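Local coordinates for protein Exo beta-1,2-glucooligosaccharide sophorohydrolase (non-reducing end) (Parabacteroides distasonis ATCC 8503, PDB 5Z06) that hydrolyses linear beta-1,2-glucan and beta-1,2-glucooligosaccharides of four or more units, releasing sophorose from the non-reducing end, at residues D391-E394 against T395-L398; E484-Y487 against S488-S492; R679-L682 against L683-F687. All coordinates share one frame; numbering follows the deposited sequence.

Interaction 1. Residues D391-E394 against T395-L398; sequences DLVE and TSFL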
loop_
_atom_site.group_PDB
_atom_site.type_symbol
_atom_site.label_atom_id
_atom_site.label_comp_id
_atom_site.label_asym_id
_atom_site.label_seq_id
_atom_site.Cartn_x
_atom_site.Cartn_y
_atom_site.Cartn_z
ATOM N N ASP A 391 14.171 14.806 5.485
ATOM C CA ASP A 391 12.945 15.109 4.763
ATOM C C ASP A 391 12.040 15.819 5.744
ATOM O O ASP A 391 11.453 15.207 6.666
ATOM C CB ASP A 391 12.293 13.847 4.259
ATOM C CG ASP A 391 11.080 14.126 3.417
ATOM O OD1 ASP A 391 10.278 15.022 3.780
ATOM O OD2 ASP A 391 10.923 13.418 2.396
ATOM N N LEU A 392 11.933 17.125 5.564
ATOM C CA LEU A 392 11.270 17.950 6.544
ATOM C C LEU A 392 9.773 17.674 6.570
ATOM O O LEU A 392 9.133 17.864 7.598
ATOM C CB LEU A 392 11.540 19.432 6.267
ATOM C CG LEU A 392 11.191 20.367 7.429
ATOM C CD1 LEU A 392 12.193 20.180 8.548
ATOM C CD2 LEU A 392 11.148 21.814 6.982
ATOM N N VAL A 393 9.212 17.261 5.442
ATOM C CA VAL A 393 7.779 17.061 5.373
ATOM C C VAL A 393 7.451 15.791 6.151
ATOM O O VAL A 393 6.508 15.776 6.931
ATOM C CB VAL A 393 7.272 16.973 3.934
ATOM C CG1 VAL A 393 5.798 16.607 3.915
ATOM C CG2 VAL A 393 7.518 18.292 3.195
ATOM N N GLU A 394 8.262 14.758 5.933
ATOM C CA GLU A 394 8.124 13.473 6.606
ATOM C C GLU A 394 8.365 13.666 8.097
ATOM O O GLU A 394 7.612 13.145 8.931
ATOM C CB GLU A 394 9.104 12.447 6.015
ATOM C CG GLU A 394 8.869 12.137 4.534
ATOM C CD GLU A 394 7.553 11.447 4.261
ATOM O OE1 GLU A 394 7.022 10.808 5.183
ATOM O OE2 GLU A 394 7.039 11.561 3.130
ATOM N N THR A 395 9.383 14.462 8.409
ATOM C CA THR A 395 9.660 14.876 9.778
ATOM C C THR A 395 8.459 15.538 10.390
ATOM O O THR A 395 8.068 15.187 11.491
ATOM C CB THR A 395 10.880 15.827 9.862
ATOM O OG1 THR A 395 12.033 15.103 9.463
ATOM C CG2 THR A 395 11.118 16.333 11.282
ATOM N N SER A 396 7.844 16.469 9.676
ATOM C CA SER A 396 6.621 17.103 10.188
ATOM C C SER A 396 5.479 16.117 10.423
ATOM O O SER A 396 4.763 16.243 11.418
ATOM C CB SER A 396 6.142 18.220 9.286
ATOM O OG SER A 396 5.562 17.752 8.097
ATOM N N PHE A 397 5.314 15.148 9.513
ATOM C CA PHE A 397 4.273 14.141 9.680
ATOM C C PHE A 397 4.584 13.276 10.893
ATOM O O PHE A 397 3.690 12.930 11.648
ATOM C CB PHE A 397 4.121 13.281 8.417
ATOM C CG PHE A 397 3.629 14.041 7.195
ATOM C CD1 PHE A 397 2.813 15.172 7.295
ATOM C CD2 PHE A 397 3.961 13.585 5.929
ATOM C CE1 PHE A 397 2.374 15.837 6.150
ATOM C CE2 PHE A 397 3.522 14.233 4.778
ATOM C CZ PHE A 397 2.723 15.361 4.886
ATOM N N LEU A 398 5.862 12.960 11.074
ATOM C CA LEU A 398 6.283 12.178 12.188
ATOM C C LEU A 398 5.976 12.887 13.475
ATOM O O LEU A 398 5.400 12.291 14.393
ATOM C CB LEU A 398 7.769 11.853 12.124
ATOM C CG LEU A 398 8.269 11.124 13.382
ATOM C CD1 LEU A 398 7.492 9.829 13.596
ATOM C CD2 LEU A 398 9.756 10.859 13.293
#
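The capped N-terminus of helix 392-408, one of the helices of the helical glycoside hydrolase domain, brings together groups three to four residues apart along the chain: V393 with F397, D391 with T395, and V393 with S396. D391 is the N-cap. Its OD1 takes the E394 N-H from above the carboxylate plane over 3.0 Å, nearly straight at 172°, and a weak bond from V393 N, while its backbone O receives T395 N at 2.8 Å. T395 OG1 is hydrogen-bonded to V368 N, which ties the cap to the neighbouring loop, and lies 2.9 Å from D391 O. S396 has OG placed between its backbone N and carbonyl carbon (chi1 74°); the hydroxyl is modelled 2.5 Å from V393 O, too short to be trusted in detail, and is hydrogen-bonded to T469 of helix 467-475. V393 O accepts the F397 N-H at 2.9 Å and lies over one face of the F397 ring, offset toward the rim. The side chains of V393 and F397 run alongside each other, CG1 of V393 meeting CE2 of the ring at 3.4 Å. F328 and Y539 meet the same ring from other parts of the domain. An alanine in place of F397 would take away the ring beside V393 CG1 and is likely to open a gap between this turn and Y539. E394 OE2 hydrogen-bonds a bound glycerol, probably from the crystallisation liquor but consistent with a pocket at this helix start, while its OE1 approaches the edge of the F397 ring, 4.2 Å from CD2, with the carboxylate and ring planes 85° apart.

Interaction 2. Residues E484-Y487 against S488-S492; sequences EMYY and SGWAS
The backbone of E484-Y487 runs into S488-S492 as a short helix that widens into a pi-type turn: S488 N bonds to E484 O and G489 N to M485 O, both at 2.9 Å, but A491 N reaches back five residues to Y486 O, also at 2.9 Å, and W490 N makes a weak bond to M485 O. E484 O accepts a second N-H, from Y487. Y486 and W490 carry the side-chain contact, both with CG anti to the backbone N (chi1 -177° and 162°), and the two aromatic groups project alongside each other in the same direction. CD1 of the indole lies over one face of the Y486 ring, toward its rim, 3.3 Å from CE1; the two rings meet obliquely, planes 39° apart. Helix 485-490, within the Glycoamylase-like region of this GH144 enzyme, lays this pair against helix 467-475, where M467 touches both rings, and Y486 OH is hydrogen-bonded to D551. The edge of the Y486 ring meets its neighbour in sequence, Y487: CD2 of Y486 stands over the centre of the Y487 ring, 3.6 Å above that plane. Y487 OH takes its hydrogen bond with K552 N, next along the chain from D551. S488 OG is hydrogen-bonded to P442 O. Where the chain leaves the helix, A491 CB approaches the Y487 ring obliquely, 4.3 Å from CD1, and S492 CA makes a C-H...O contact with Y487 O at 3.2 Å.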
loop_
_atom_site.group_PDB
_atom_site.type_symbol
_atom_site.label_atom_id
_atom_site.label_comp_id
_atom_site.label_asym_id
_atom_site.label_seq_id
_atom_site.Cartn_x
_atom_site.Cartn_y
_atom_site.Cartn_z
ATOM N N GLU A 484 5.363 34.436 9.751
ATOM C CA GLU A 484 5.270 35.030 8.401
ATOM C C GLU A 484 5.606 34.045 7.299
ATOM O O GLU A 484 5.123 34.197 6.179
ATOM C CB GLU A 484 6.145 36.299 8.254
ATOM C CG GLU A 484 5.507 37.601 8.754
ATOM C CD GLU A 484 5.445 37.733 10.270
ATOM O OE1 GLU A 484 6.088 36.935 10.993
ATOM O OE2 GLU A 484 4.747 38.654 10.755
ATOM N N MET A 485 6.444 33.059 7.614
ATOM C CA MET A 485 6.814 32.003 6.686
ATOM C C MET A 485 5.623 31.219 6.149
ATOM O O MET A 485 5.693 30.670 5.049
ATOM C CB MET A 485 7.799 31.055 7.351
ATOM C CG MET A 485 9.079 31.742 7.782
ATOM S SD MET A 485 10.085 32.156 6.359
ATOM C CE MET A 485 10.838 33.687 6.924
ATOM N N TYR A 486 4.546 31.167 6.928
ATOM C CA TYR A 486 3.282 30.653 6.454
ATOM C C TYR A 486 2.777 31.384 5.207
ATOM O O TYR A 486 2.253 30.744 4.302
ATOM C CB TYR A 486 2.214 30.741 7.536
ATOM C CG TYR A 486 0.907 30.155 7.082
ATOM C CD1 TYR A 486 0.633 28.795 7.243
ATOM C CD2 TYR A 486 -0.061 30.959 6.468
ATOM C CE1 TYR A 486 -0.582 28.262 6.833
ATOM C CE2 TYR A 486 -1.262 30.430 6.036
ATOM C CZ TYR A 486 -1.516 29.082 6.221
ATOM O OH TYR A 486 -2.690 28.573 5.777
ATOM N N TYR A 487 2.924 32.705 5.151
ATOM C CA TYR A 487 2.475 33.471 3.959
ATOM C C TYR A 487 3.532 33.624 2.897
ATOM O O TYR A 487 3.219 33.621 1.716
ATOM C CB TYR A 487 1.906 34.845 4.355
ATOM C CG TYR A 487 0.623 34.684 5.114
ATOM C CD1 TYR A 487 -0.539 34.294 4.460
ATOM C CD2 TYR A 487 0.585 34.827 6.496
ATOM C CE1 TYR A 487 -1.721 34.106 5.153
ATOM C CE2 TYR A 487 -0.589 34.652 7.187
ATOM C CZ TYR A 487 -1.736 34.292 6.503
ATOM O OH TYR A 487 -2.897 34.103 7.177
ATOM N N SER A 488 4.778 33.759 3.317
ATOM C CA SER A 488 5.878 34.016 2.395
ATOM C C SER A 488 6.296 32.721 1.695
ATOM O O SER A 488 6.784 32.754 0.567
ATOM C CB SER A 488 7.048 34.630 3.154
ATOM O OG SER A 488 7.763 33.643 3.897
ATOM N N GLY A 489 6.083 31.585 2.369
ATOM C CA GLY A 489 6.486 30.276 1.869
ATOM C C GLY A 489 5.322 29.426 1.441
ATOM O O GLY A 489 5.000 29.353 0.253
ATOM N N TRP A 490 4.691 28.785 2.422
ATOM C CA TRP A 490 3.499 27.983 2.187
ATOM C C TRP A 490 2.515 28.677 1.221
ATOM O O TRP A 490 2.198 28.128 0.168
ATOM C CB TRP A 490 2.836 27.666 3.518
ATOM C CG TRP A 490 1.482 27.246 3.400
ATOM C CD1 TRP A 490 0.391 27.981 3.651
ATOM C CD2 TRP A 490 1.030 25.972 2.944
ATOM N NE1 TRP A 490 -0.740 27.236 3.429
ATOM C CE2 TRP A 490 -0.376 25.996 2.983
ATOM C CE3 TRP A 490 1.682 24.787 2.567
ATOM C CZ2 TRP A 490 -1.166 24.900 2.617
ATOM C CZ3 TRP A 490 0.892 23.681 2.214
ATOM C CH2 TRP A 490 -0.517 23.756 2.235
ATOM N N ALA A 491 2.074 29.888 1.560
ATOM C CA ALA A 491 1.109 30.623 0.728
ATOM C C ALA A 491 1.777 31.746 -0.090
ATOM O O ALA A 491 1.172 32.772 -0.353
ATOM C CB ALA A 491 -0.020 31.170 1.585
ATOM N N SER A 492 3.023 31.525 -0.474
ATOM C CA SER A 492 3.796 32.482 -1.234
ATOM C C SER A 492 3.000 33.022 -2.411
ATOM O O SER A 492 2.406 32.251 -3.173
ATOM C CB SER A 492 5.051 31.820 -1.791
ATOM O OG SER A 492 5.790 32.732 -2.591
#

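Interaction 3. Residues R679-L682 against L683-F687; sequences RTNL and LWNLF
A left-handed backbone conformation at N681 (phi 60°), together with its CG set anti to the carbonyl carbon (chi1 -64°), brings its side chain to the benzo edge of the W684 indole. This residue of positive phi separates two consecutive helices, 665-680 and 682-688, of the helical catalytic domain, probably an (alpha/alpha)6 barrel as expected for the family's six-hairpin clan. N681 is the first residue to leave helical phi/psi and stands at the N-cap position of helix 682-688. The cap side chain makes no capping bond; its amide lies instead by the indole edge, with amide and ring planes 36° apart. W684 is also held from beyond the turn, its NE1 bonded to Y541 O and its backbone N to N677 OD1. The new helix is joined to the turn by its backbone. N685 N meets N681 O at 2.7 Å almost in line with the carbonyl bond, and L686 N follows with L682 O at 2.9 Å. N685 folds its side chain back over the turn, CG lying 3.1 Å from N681 O. L682 and L686 point the same way, toward neighbouring helices: L682 touches E338 and L686 touches V334 of helix 323-338, while L686 also reaches T404 and Y408 of helix 392-408. The two leucines meet one another through L682 CG and L686 CD1, 4.0 Å apart.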
loop_
_atom_site.group_PDB
_atom_site.type_symbol
_atom_site.label_atom_id
_atom_site.label_comp_id
_atom_site.label_asym_id
_atom_site.label_seq_id
_atom_site.Cartn_x
_atom_site.Cartn_y
_atom_site.Cartn_z
ATOM N N ARG A 679 -15.234 10.570 14.757
ATOM C CA ARG A 679 -16.034 9.929 15.799
ATOM C C ARG A 679 -15.969 10.664 17.107
ATOM O O ARG A 679 -16.986 10.836 17.767
ATOM C CB ARG A 679 -15.601 8.492 15.981
ATOM C CG ARG A 679 -15.943 7.594 14.809
ATOM C CD ARG A 679 -15.461 6.195 15.075
ATOM N NE ARG A 679 -16.500 5.371 15.683
ATOM C CZ ARG A 679 -16.404 4.063 15.908
ATOM N NH1 ARG A 679 -15.284 3.410 15.631
ATOM N NH2 ARG A 679 -17.439 3.408 16.424
ATOM N N THR A 680 -14.758 11.060 17.490
ATOM C CA THR A 680 -14.497 11.637 18.801
ATOM C C THR A 680 -13.645 12.895 18.800
ATOM O O THR A 680 -13.448 13.468 19.856
ATOM C CB THR A 680 -13.757 10.614 19.669
ATOM O OG1 THR A 680 -12.533 10.243 19.015
ATOM C CG2 THR A 680 -14.653 9.364 19.944
ATOM N N ASN A 681 -13.136 13.323 17.648
ATOM C CA ASN A 681 -12.126 14.385 17.595
ATOM C C ASN A 681 -10.829 14.047 18.360
ATOM O O ASN A 681 -10.075 14.963 18.697
ATOM C CB ASN A 681 -12.666 15.733 18.140
ATOM C CG ASN A 681 -13.804 16.310 17.310
ATOM O OD1 ASN A 681 -13.909 16.092 16.105
ATOM N ND2 ASN A 681 -14.633 17.086 17.959
ATOM N N LEU A 682 -10.551 12.764 18.595
ATOM C CA LEU A 682 -9.506 12.369 19.540
ATOM C C LEU A 682 -8.128 12.948 19.207
ATOM O O LEU A 682 -7.526 13.640 20.026
ATOM C CB LEU A 682 -9.384 10.857 19.606
ATOM C CG LEU A 682 -8.271 10.334 20.497
ATOM C CD1 LEU A 682 -8.577 10.637 21.966
ATOM C CD2 LEU A 682 -8.098 8.847 20.254
ATOM N N LEU A 683 -7.641 12.644 18.007
ATOM C CA LEU A 683 -6.283 13.018 17.628
ATOM C C LEU A 683 -6.177 14.521 17.487
ATOM O O LEU A 683 -5.209 15.123 17.901
ATOM C CB LEU A 683 -5.858 12.343 16.324
ATOM C CG LEU A 683 -5.677 10.828 16.351
ATOM C CD1 LEU A 683 -5.057 10.343 17.657
ATOM C CD2 LEU A 683 -6.979 10.112 16.088
ATOM N N TRP A 684 -7.193 15.119 16.894
ATOM C CA TRP A 684 -7.292 16.554 16.845
ATOM C C TRP A 684 -7.205 17.184 18.221
ATOM O O TRP A 684 -6.378 18.076 18.426
ATOM C CB TRP A 684 -8.592 16.960 16.208
ATOM C CG TRP A 684 -8.644 16.838 14.768
ATOM C CD1 TRP A 684 -7.611 16.815 13.904
ATOM C CD2 TRP A 684 -9.827 16.821 13.985
ATOM N NE1 TRP A 684 -8.064 16.766 12.630
ATOM C CE2 TRP A 684 -9.428 16.784 12.638
ATOM C CE3 TRP A 684 -11.194 16.862 14.291
ATOM C CZ2 TRP A 684 -10.340 16.743 11.586
ATOM C CZ3 TRP A 684 -12.103 16.816 13.253
ATOM C CH2 TRP A 684 -11.672 16.776 11.907
ATOM N N ASN A 685 -8.037 16.710 19.157
ATOM C CA ASN A 685 -8.056 17.283 20.504
ATOM C C ASN A 685 -6.699 17.109 21.167
ATOM O O ASN A 685 -6.200 18.047 21.794
ATOM C CB ASN A 685 -9.193 16.712 21.348
ATOM C CG ASN A 685 -10.552 17.138 20.828
ATOM O OD1 ASN A 685 -10.652 18.054 20.001
ATOM N ND2 ASN A 685 -11.597 16.472 21.283
ATOM N N LEU A 686 -6.065 15.961 20.945
ATOM C CA LEU A 686 -4.752 15.724 21.519
ATOM C C LEU A 686 -3.739 16.724 20.969
ATOM O O LEU A 686 -3.168 17.528 21.711
ATOM C CB LEU A 686 -4.304 14.298 21.238
ATOM C CG LEU A 686 -5.015 13.236 22.066
ATOM C CD1 LEU A 686 -4.721 11.879 21.454
ATOM C CD2 LEU A 686 -4.609 13.287 23.534
ATOM N N PHE A 687 -3.586 16.707 19.654
ATOM C CA PHE A 687 -2.630 17.573 19.001
ATOM C C PHE A 687 -2.856 19.033 19.340
ATOM O O PHE A 687 -1.913 19.738 19.640
ATOM C CB PHE A 687 -2.713 17.414 17.511
ATOM C CG PHE A 687 -1.653 18.188 16.770
ATOM C CD1 PHE A 687 -0.332 17.771 16.791
ATOM C CD2 PHE A 687 -1.972 19.346 16.097
ATOM C CE1 PHE A 687 0.647 18.478 16.123
ATOM C CE2 PHE A 687 -0.995 20.069 15.419
ATOM C CZ PHE A 687 0.321 19.627 15.434
#

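In the fold
Along the chain the three contacts come in series, 391-398, then 484-492, then 679-687, and all are local contacts within or between helices of the helical part of the enzyme. The centres of interactions 1 and 2 lie about 18 Å apart, those of 1 and 3 about 20 Å, and those of 2 and 3 about 27 Å; none touches another. Helix 467-475 links the first two, since side chains of both rest on it. Helix 392-408 itself joins interactions 1 and 3: its start forms the first, and T404 and Y408 farther along meet the third. Helix 323-338 also contacts both, so segments distant in sequence share one helical framework.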